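PDB 6GW5: putative Outer membrane protein from Helicobacter pylori, which probably binds Lewis X-type glycans on host cells, this chain being the adhesin domain of the outer membrane protein SabA. Local coordinates for residues A97-N102 and T124-K129; Q110-I115 and D206-P211; C150-C155 and S165-A170. All coordinates share one frame; numbering follows the deposited sequence.

Contacts 1 and 2 lie at the far end of this elongated, mostly helical adhesin domain, each about 37 Å from the centre of the chain, with their own centres about 19 Å apart. Their segments alternate along the sequence: 97-102, 110-115, 124-129, then 206-211. Contact 1 seats a loop on helix 122-139, and contact 2 ties the end of helix 106-111 to strand 208-209. Contact 3, centre to centre about 28 Å from contact 1 and about 38 Å from contact 2, is nested inside the span closed by contact 2. It belongs to the connection between helix 122-139 and helix 167-183, whereas contacts 1 and 2 belong to the loop-and-ribbon region at one end of the domain.

Contact 1 of 3, residues A97-N102 and T124-K129; sequences ASVQGN and TYDKMK
Val99 packs against Tyr125, and this is the apolar part of the meeting between loop 97-102 and helix 122-139. The two side chains run past each other in opposite directions. Val99 CG2 comes to 4.0 Å from Tyr125 CE2, approaching the ring obliquely, and Val99 CB is almost as near to the same carbon. What brings the ring here is its first torsion: CG stands anti to the backbone N (chi1 172°), and the phenol reaches out from the helix to the loop. One ring face is occupied from within the helix, where Lys129 CB sits 4.1 Å above the plane, toward the rim. Trp76 of helix 60-79 and Leu84 add further packing around this tyrosine.

The loop contains a type II beta turn from Val99 to Asn102. Gly101 takes its third position with a positive phi, which is the familiar place for glycine in this turn. The closing bond, Asn102 N to Val99 O, is weak at 3.4 Å. Asn102 also fastens the turn by its amide, ND2 giving a weak bond to Ala97 O while OD1 accepts from Val88 N. That second bond links the turn to strand 87-89, whose parallel neighbour, strand 119-121, runs straight into the helix.

Polar groups approach across the contact without bonding. Asp126 OD1 lies 3.9 Å from Val99 CG1, a carboxylate oxygen beside a methyl group; the other oxygen, OD2, is bonded to Gln122 NE2 one turn back, which helps to steady the carboxylate. Tyr125 OH stops 4.1 Å from Gln100 O, too far for a hydrogen bond. On the helix side, Lys129 N donates to Tyr125 O at 2.8 Å, an ordinary helical backbone bond.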
loop_
_atom_site.group_PDB
_atom_site.type_symbol
_atom_site.label_atom_id
_atom_site.label_comp_id
_atom_site.label_asym_id
_atom_site.label_seq_id
_atom_site.Cartn_x
_atom_site.Cartn_y
_atom_site.Cartn_z
ATOM N N ALA A 97 28.401 -21.891 26.355
ATOM C CA ALA A 97 28.576 -22.620 25.100
ATOM C C ALA A 97 29.762 -22.074 24.333
ATOM O O ALA A 97 30.086 -20.892 24.442
ATOM C CB ALA A 97 27.313 -22.522 24.270
ATOM N N SER A 98 30.376 -22.931 23.531
ATOM C CA SER A 98 31.542 -22.557 22.738
ATOM C C SER A 98 31.292 -21.589 21.547
ATOM O O SER A 98 32.254 -21.199 20.875
ATOM C CB SER A 98 32.186 -23.837 22.196
ATOM O OG SER A 98 33.390 -23.549 21.502
ATOM N N VAL A 99 30.030 -21.240 21.267
ATOM C CA VAL A 99 29.658 -20.408 20.092
ATOM C C VAL A 99 30.194 -18.988 20.049
ATOM O O VAL A 99 30.285 -18.307 21.067
ATOM C CB VAL A 99 28.129 -20.285 19.892
ATOM C CG1 VAL A 99 27.548 -21.622 19.456
ATOM C CG2 VAL A 99 27.423 -19.739 21.135
ATOM N N GLN A 100 30.489 -18.548 18.828
ATOM C CA GLN A 100 31.105 -17.250 18.568
ATOM C C GLN A 100 30.158 -16.130 18.917
ATOM O O GLN A 100 28.996 -16.178 18.546
ATOM C CB GLN A 100 31.460 -17.125 17.084
ATOM C CG GLN A 100 32.255 -15.862 16.755
ATOM C CD GLN A 100 33.429 -16.194 15.856
ATOM O OE1 GLN A 100 33.249 -16.766 14.766
ATOM N NE2 GLN A 100 34.642 -15.867 16.310
ATOM N N GLY A 101 30.681 -15.120 19.594
ATOM C CA GLY A 101 29.927 -13.934 19.975
ATOM C C GLY A 101 29.350 -13.972 21.371
ATOM O O GLY A 101 28.837 -12.958 21.859
ATOM N N ASN A 102 29.438 -15.118 22.049
ATOM C CA ASN A 102 28.896 -15.238 23.418
ATOM C C ASN A 102 29.564 -14.236 24.371
ATOM O O ASN A 102 30.774 -14.124 24.397
ATOM C CB ASN A 102 29.078 -16.666 23.935
ATOM C CG ASN A 102 27.926 -17.150 24.786
ATOM O OD1 ASN A 102 26.892 -16.497 24.920
ATOM N ND2 ASN A 102 28.102 -18.331 25.379
ATOM N N THR A 124 18.293 -23.916 21.058
ATOM C CA THR A 124 17.450 -22.895 20.502
ATOM C C THR A 124 18.274 -21.910 19.673
ATOM O O THR A 124 17.873 -21.523 18.576
ATOM C CB THR A 124 16.689 -22.153 21.598
ATOM O OG1 THR A 124 15.865 -23.063 22.347
ATOM C CG2 THR A 124 15.793 -21.089 20.989
ATOM N N TYR A 125 19.436 -21.523 20.170
ATOM C CA TYR A 125 20.256 -20.533 19.484
ATOM C C TYR A 125 20.727 -21.018 18.120
ATOM O O TYR A 125 20.816 -20.238 17.176
ATOM C CB TYR A 125 21.453 -20.116 20.325
ATOM C CG TYR A 125 22.437 -19.221 19.573
ATOM C CD1 TYR A 125 22.142 -17.864 19.329
ATOM C CD2 TYR A 125 23.673 -19.719 19.111
ATOM C CE1 TYR A 125 23.037 -17.053 18.657
ATOM C CE2 TYR A 125 24.566 -18.915 18.430
ATOM C CZ TYR A 125 24.235 -17.594 18.196
ATOM O OH TYR A 125 25.124 -16.801 17.515
ATOM N N ASP A 126 21.075 -22.290 18.027
ATOM C CA ASP A 126 21.731 -22.806 16.822
ATOM C C ASP A 126 20.722 -22.783 15.666
ATOM O O ASP A 126 21.118 -22.557 14.513
ATOM C CB ASP A 126 22.347 -24.231 17.040
ATOM C CG ASP A 126 23.674 -24.236 17.873
ATOM O OD1 ASP A 126 24.478 -23.272 17.804
ATOM O OD2 ASP A 126 23.910 -25.227 18.619
ATOM N N LYS A 127 19.431 -22.997 15.973
ATOM C CA LYS A 127 18.384 -22.933 14.941
ATOM C C LYS A 127 18.229 -21.498 14.441
ATOM O O LYS A 127 18.200 -21.276 13.227
ATOM C CB LYS A 127 16.987 -23.352 15.440
ATOM C CG LYS A 127 16.878 -24.526 16.409
ATOM C CD LYS A 127 15.414 -24.989 16.513
ATOM C CE LYS A 127 15.025 -25.736 17.770
ATOM N NZ LYS A 127 15.624 -27.083 17.859
ATOM N N MET A 128 18.075 -20.567 15.391
ATOM C CA MET A 128 18.083 -19.159 15.111
ATOM C C MET A 128 19.223 -18.811 14.188
ATOM O O MET A 128 19.026 -18.211 13.134
ATOM C CB MET A 128 18.254 -18.382 16.394
ATOM C CG MET A 128 16.996 -18.175 17.211
ATOM S SD MET A 128 17.339 -17.086 18.617
ATOM C CE MET A 128 15.775 -17.268 19.462
ATOM N N LYS A 129 20.429 -19.196 14.580
ATOM C CA LYS A 129 21.660 -18.806 13.855
ATOM C C LYS A 129 21.651 -19.377 12.438
ATOM O O LYS A 129 22.039 -18.720 11.478
ATOM C CB LYS A 129 22.913 -19.260 14.654
ATOM C CG LYS A 129 24.251 -19.198 13.961
ATOM C CD LYS A 129 24.802 -17.799 13.962
ATOM C CE LYS A 129 26.194 -17.787 13.370
ATOM N NZ LYS A 129 26.459 -16.577 12.528
#

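Contact 2 of 3, residues Q110-I115 and D206-P211; sequences QNCSGI and DSTDYP. Unlike the reference sequence in segment 206-211: Asp209 (reference Gly).
Thr208 meets Asn111 and Cys112 where a short helix ends beside a small antiparallel ribbon. Strand 208-209 pairs with strand 188-189 in that ribbon, and helix 106-111 gives out at Cys112, whose disulfide to Cys118 closes a small loop. The backbones stay apart, Cys112 CA and Thr208 CA being 6.7 Å from each other, and the threonine side chain spans the gap.

Thr208 CB points toward the helix end and lies 3.6 Å from Asn111 O. From there the side chain forks. The hydroxyl branch stands beside the threonine's own backbone N, anti to the carbonyl carbon (chi1 -64°), and this sets OG1 3.0 Å from Asn111 O, at hydrogen-bonding distance. Ser207 O is 3.1 Å from the same OG1, leaving two carbonyls in range of a single hydroxyl proton. The methyl branch turns the other way, anti to the backbone N. Thr208 CG2 still passes 3.8 Å from Asn111 O and then comes 4.4 Å from Cys112 SG, a loose van der Waals touch on the disulfide; the threonine also packs on Cys118, the other half of that bridge.

Met189 of the partner strand lies against Asn111, Cys112 and Thr208, packing against both sides of the junction. The Asn111 amide reaches a little further, its ND2 making a weak hydrogen bond to Asn192 OD1. Farther along the strand segment, Tyr210 OH accepts a weak bond from Asn117 N, a second tie to the disulfide loop. Just before it sits Asp209, where the reference sequence has glycine: its OD1 accepts from Tyr210 N at 2.9 Å, met on the anti side and 31° out of the carboxylate plane.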
loop_
_atom_site.group_PDB
_atom_site.type_symbol
_atom_site.label_atom_id
_atom_site.label_comp_id
_atom_site.label_asym_id
_atom_site.label_seq_id
_atom_site.Cartn_x
_atom_site.Cartn_y
_atom_site.Cartn_z
ATOM N N GLN A 110 25.809 -7.756 35.706
ATOM C CA GLN A 110 25.682 -6.338 35.479
ATOM C C GLN A 110 24.368 -5.965 34.831
ATOM O O GLN A 110 23.655 -5.120 35.363
ATOM C CB GLN A 110 26.837 -5.842 34.628
ATOM C CG GLN A 110 28.182 -5.945 35.359
ATOM C CD GLN A 110 29.423 -5.593 34.505
ATOM O OE1 GLN A 110 30.579 -5.786 34.936
ATOM N NE2 GLN A 110 29.193 -5.094 33.292
ATOM N N ASN A 111 24.018 -6.562 33.695
ATOM C CA ASN A 111 22.824 -6.039 32.950
ATOM C C ASN A 111 21.517 -6.811 33.068
ATOM O O ASN A 111 20.486 -6.280 32.648
ATOM C CB ASN A 111 23.140 -5.822 31.476
ATOM C CG ASN A 111 24.408 -5.078 31.276
ATOM O OD1 ASN A 111 24.756 -4.191 32.049
ATOM N ND2 ASN A 111 25.113 -5.419 30.240
ATOM N N CYS A 112 21.544 -8.024 33.626
ATOM C CA CYS A 112 20.341 -8.822 33.754
ATOM C C CYS A 112 19.982 -9.079 35.203
ATOM O O CYS A 112 19.478 -10.152 35.565
ATOM C CB CYS A 112 20.476 -10.133 32.976
ATOM S SG CYS A 112 18.898 -10.993 32.679
ATOM N N SER A 113 20.150 -8.066 36.036
ATOM C CA SER A 113 19.522 -8.138 37.366
ATOM C C SER A 113 18.015 -8.138 37.244
ATOM O O SER A 113 17.419 -7.920 36.179
ATOM C CB SER A 113 19.977 -6.994 38.268
ATOM O OG SER A 113 21.318 -7.190 38.627
ATOM N N GLY A 114 17.385 -8.446 38.340
ATOM C CA GLY A 114 15.956 -8.496 38.341
ATOM C C GLY A 114 15.394 -9.686 37.612
ATOM O O GLY A 114 16.100 -10.463 36.942
ATOM N N ILE A 115 14.080 -9.779 37.752
ATOM C CA ILE A 115 13.318 -11.013 37.543
ATOM C C ILE A 115 13.459 -11.712 36.188
ATOM O O ILE A 115 13.158 -12.911 36.121
ATOM C CB ILE A 115 11.805 -10.815 37.859
ATOM C CG1 ILE A 115 11.179 -9.689 37.021
ATOM C CG2 ILE A 115 11.593 -10.522 39.338
ATOM C CD1 ILE A 115 10.457 -10.157 35.782
ATOM N N ASP A 206 19.572 1.150 26.966
ATOM C CA ASP A 206 20.392 0.282 27.844
ATOM C C ASP A 206 19.562 -0.680 28.674
ATOM O O ASP A 206 20.082 -1.371 29.528
ATOM C CB ASP A 206 21.333 1.134 28.698
ATOM C CG ASP A 206 20.599 2.077 29.605
ATOM O OD1 ASP A 206 19.345 2.003 29.655
ATOM O OD2 ASP A 206 21.278 2.882 30.291
ATOM N N SER A 207 18.273 -0.772 28.344
ATOM C CA SER A 207 17.334 -1.622 29.043
ATOM C C SER A 207 17.530 -3.096 28.682
ATOM O O SER A 207 18.327 -3.478 27.802
ATOM C CB SER A 207 15.893 -1.165 28.730
ATOM O OG SER A 207 15.626 -1.267 27.346
ATOM N N THR A 208 16.772 -3.907 29.407
ATOM C CA THR A 208 16.805 -5.347 29.286
ATOM C C THR A 208 15.414 -5.865 29.421
ATOM O O THR A 208 14.804 -5.733 30.474
ATOM C CB THR A 208 17.721 -5.939 30.366
ATOM O OG1 THR A 208 19.063 -5.483 30.114
ATOM C CG2 THR A 208 17.696 -7.455 30.341
ATOM N N ASP A 209 14.894 -6.427 28.335
ATOM C CA ASP A 209 13.549 -6.929 28.335
ATOM C C ASP A 209 13.367 -7.947 27.208
ATOM O O ASP A 209 14.234 -8.093 26.364
ATOM C CB ASP A 209 12.563 -5.756 28.238
ATOM C CG ASP A 209 11.222 -6.019 28.964
ATOM O OD1 ASP A 209 10.852 -7.193 29.247
ATOM O OD2 ASP A 209 10.489 -5.021 29.166
ATOM N N TYR A 210 12.251 -8.677 27.208
ATOM C CA TYR A 210 12.001 -9.646 26.108
ATOM C C TYR A 210 11.830 -8.875 24.772
ATOM O O TYR A 210 11.285 -7.771 24.771
ATOM C CB TYR A 210 10.799 -10.578 26.451
ATOM C CG TYR A 210 11.011 -11.295 27.790
ATOM C CD1 TYR A 210 12.028 -12.247 27.920
ATOM C CD2 TYR A 210 10.248 -10.985 28.921
ATOM C CE1 TYR A 210 12.275 -12.873 29.121
ATOM C CE2 TYR A 210 10.490 -11.604 30.136
ATOM C CZ TYR A 210 11.518 -12.546 30.232
ATOM O OH TYR A 210 11.789 -13.203 31.420
ATOM N N PRO A 211 12.288 -9.438 23.647
ATOM C CA PRO A 211 12.229 -8.698 22.369
ATOM C C PRO A 211 10.848 -8.175 22.005
ATOM O O PRO A 211 10.736 -7.085 21.439
ATOM C CB PRO A 211 12.673 -9.732 21.337
ATOM C CG PRO A 211 13.503 -10.703 22.102
ATOM C CD PRO A 211 12.949 -10.745 23.493
#

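Contact 3 of 3, residues C150-C155 and S165-A170; sequences CALSGC and STVSNA
In Cys150 and Cys155 alike the sulfur stands anti to the residue's own carbonyl carbon (chi1 -60° and -63°), and the disulfide between them, 2.0 Å from Cys150 SG to Cys155 SG, rests against the backbone of Ser165 and Thr166. Cys150 SG lies 3.6 Å from Ser165 O, and Cys155 SG is 3.8 Å from Ser165 C. Thr166 CG2 touches Cys155 SG at 4.2 Å.

The same carbonyl anchors the loop: Cys150 N donates to Ser165 O at 2.8 Å, with an N-H...O angle of 163°, tilted somewhat from the carbonyl plane. This disulfide-closed loop, with a type I turn from Ala151 to Gly154, thus sits at the start of helix 167-183. Thr166 is the N-cap there, its OG1 accepting from Asn169 N at 3.1 Å. Ser165 OG donates to Thr166 O and accepts from Asn169 ND2, lying within the amide plane of Asn169.

Val167 is buried. Its CG1 meets Cys150 O at 3.5 Å, and its CG2 packs on Leu152 CG; Val231 and Ser234 of helix 215-240 touch Val167 and Leu152 respectively.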
loop_
_atom_site.group_PDB
_atom_site.type_symbol
_atom_site.label_atom_id
_atom_site.label_comp_id
_atom_site.label_asym_id
_atom_site.label_seq_id
_atom_site.Cartn_x
_atom_site.Cartn_y
_atom_site.Cartn_z
ATOM N N CYS A 150 15.410 -13.580 -6.342
ATOM C CA CYS A 150 14.915 -13.572 -7.713
ATOM C C CYS A 150 13.731 -12.653 -7.817
ATOM O O CYS A 150 13.039 -12.387 -6.823
ATOM C CB CYS A 150 14.478 -14.974 -8.120
ATOM S SG CYS A 150 15.861 -16.133 -8.017
ATOM N N ALA A 151 13.486 -12.188 -9.029
ATOM C CA ALA A 151 12.241 -11.500 -9.318
ATOM C C ALA A 151 11.074 -12.377 -8.905
ATOM O O ALA A 151 11.221 -13.569 -8.799
ATOM C CB ALA A 151 12.176 -11.146 -10.791
ATOM N N LEU A 152 9.930 -11.775 -8.626
ATOM C CA LEU A 152 8.768 -12.517 -8.162
ATOM C C LEU A 152 8.305 -13.566 -9.158
ATOM O O LEU A 152 7.590 -14.486 -8.779
ATOM C CB LEU A 152 7.596 -11.580 -7.871
ATOM C CG LEU A 152 7.496 -10.927 -6.502
ATOM C CD1 LEU A 152 8.595 -9.912 -6.350
ATOM C CD2 LEU A 152 6.150 -10.240 -6.365
ATOM N N SER A 153 8.707 -13.416 -10.419
ATOM C CA SER A 153 8.432 -14.400 -11.471
ATOM C C SER A 153 9.124 -15.762 -11.327
ATOM O O SER A 153 8.677 -16.708 -11.945
ATOM C CB SER A 153 8.683 -13.788 -12.880
ATOM O OG SER A 153 9.938 -13.161 -13.010
ATOM N N GLY A 154 10.204 -15.838 -10.534
ATOM C CA GLY A 154 10.911 -17.082 -10.192
ATOM C C GLY A 154 12.373 -17.003 -10.594
ATOM O O GLY A 154 12.837 -15.949 -11.043
ATOM N N CYS A 155 13.107 -18.111 -10.464
ATOM C CA CYS A 155 14.573 -18.084 -10.646
ATOM C C CYS A 155 15.096 -18.626 -11.988
ATOM O O CYS A 155 15.979 -19.486 -12.046
ATOM C CB CYS A 155 15.258 -18.785 -9.461
ATOM S SG CYS A 155 14.994 -17.977 -7.843
ATOM N N SER A 165 17.554 -17.415 -4.736
ATOM C CA SER A 165 16.456 -17.524 -3.762
ATOM C C SER A 165 15.158 -16.867 -4.198
ATOM O O SER A 165 15.133 -15.693 -4.549
ATOM C CB SER A 165 16.860 -16.960 -2.416
ATOM O OG SER A 165 15.823 -17.197 -1.440
ATOM N N THR A 166 14.061 -17.618 -4.103
ATOM C CA THR A 166 12.739 -17.016 -4.247
ATOM C C THR A 166 12.531 -16.045 -3.073
ATOM O O THR A 166 13.158 -16.168 -2.032
ATOM C CB THR A 166 11.585 -18.044 -4.304
ATOM O OG1 THR A 166 11.408 -18.668 -3.024
ATOM C CG2 THR A 166 11.801 -19.078 -5.403
ATOM N N VAL A 167 11.687 -15.044 -3.258
ATOM C CA VAL A 167 11.381 -14.121 -2.159
ATOM C C VAL A 167 10.477 -14.815 -1.143
ATOM O O VAL A 167 10.499 -14.483 0.021
ATOM C CB VAL A 167 10.773 -12.748 -2.628
ATOM C CG1 VAL A 167 11.704 -12.035 -3.603
ATOM C CG2 VAL A 167 9.386 -12.877 -3.255
ATOM N N SER A 168 9.637 -15.743 -1.591
ATOM C CA SER A 168 8.774 -16.464 -0.661
ATOM C C SER A 168 9.593 -17.235 0.345
ATOM O O SER A 168 9.258 -17.245 1.532
ATOM C CB SER A 168 7.849 -17.398 -1.403
ATOM O OG SER A 168 6.735 -16.636 -1.767
ATOM N N ASN A 169 10.657 -17.862 -0.170
ATOM C CA ASN A 169 11.645 -18.548 0.634
ATOM C C ASN A 169 12.228 -17.637 1.712
ATOM O O ASN A 169 12.062 -17.933 2.921
ATOM C CB ASN A 169 12.770 -19.115 -0.240
ATOM C CG ASN A 169 13.819 -19.856 0.571
ATOM O OD1 ASN A 169 13.500 -20.781 1.359
ATOM N ND2 ASN A 169 15.074 -19.482 0.373
ATOM N N ALA A 170 12.852 -16.534 1.266
ATOM C CA ALA A 170 13.375 -15.490 2.160
ATOM C C ALA A 170 12.345 -15.004 3.176
ATOM O O ALA A 170 12.627 -14.922 4.369
ATOM C CB ALA A 170 13.901 -14.329 1.373
#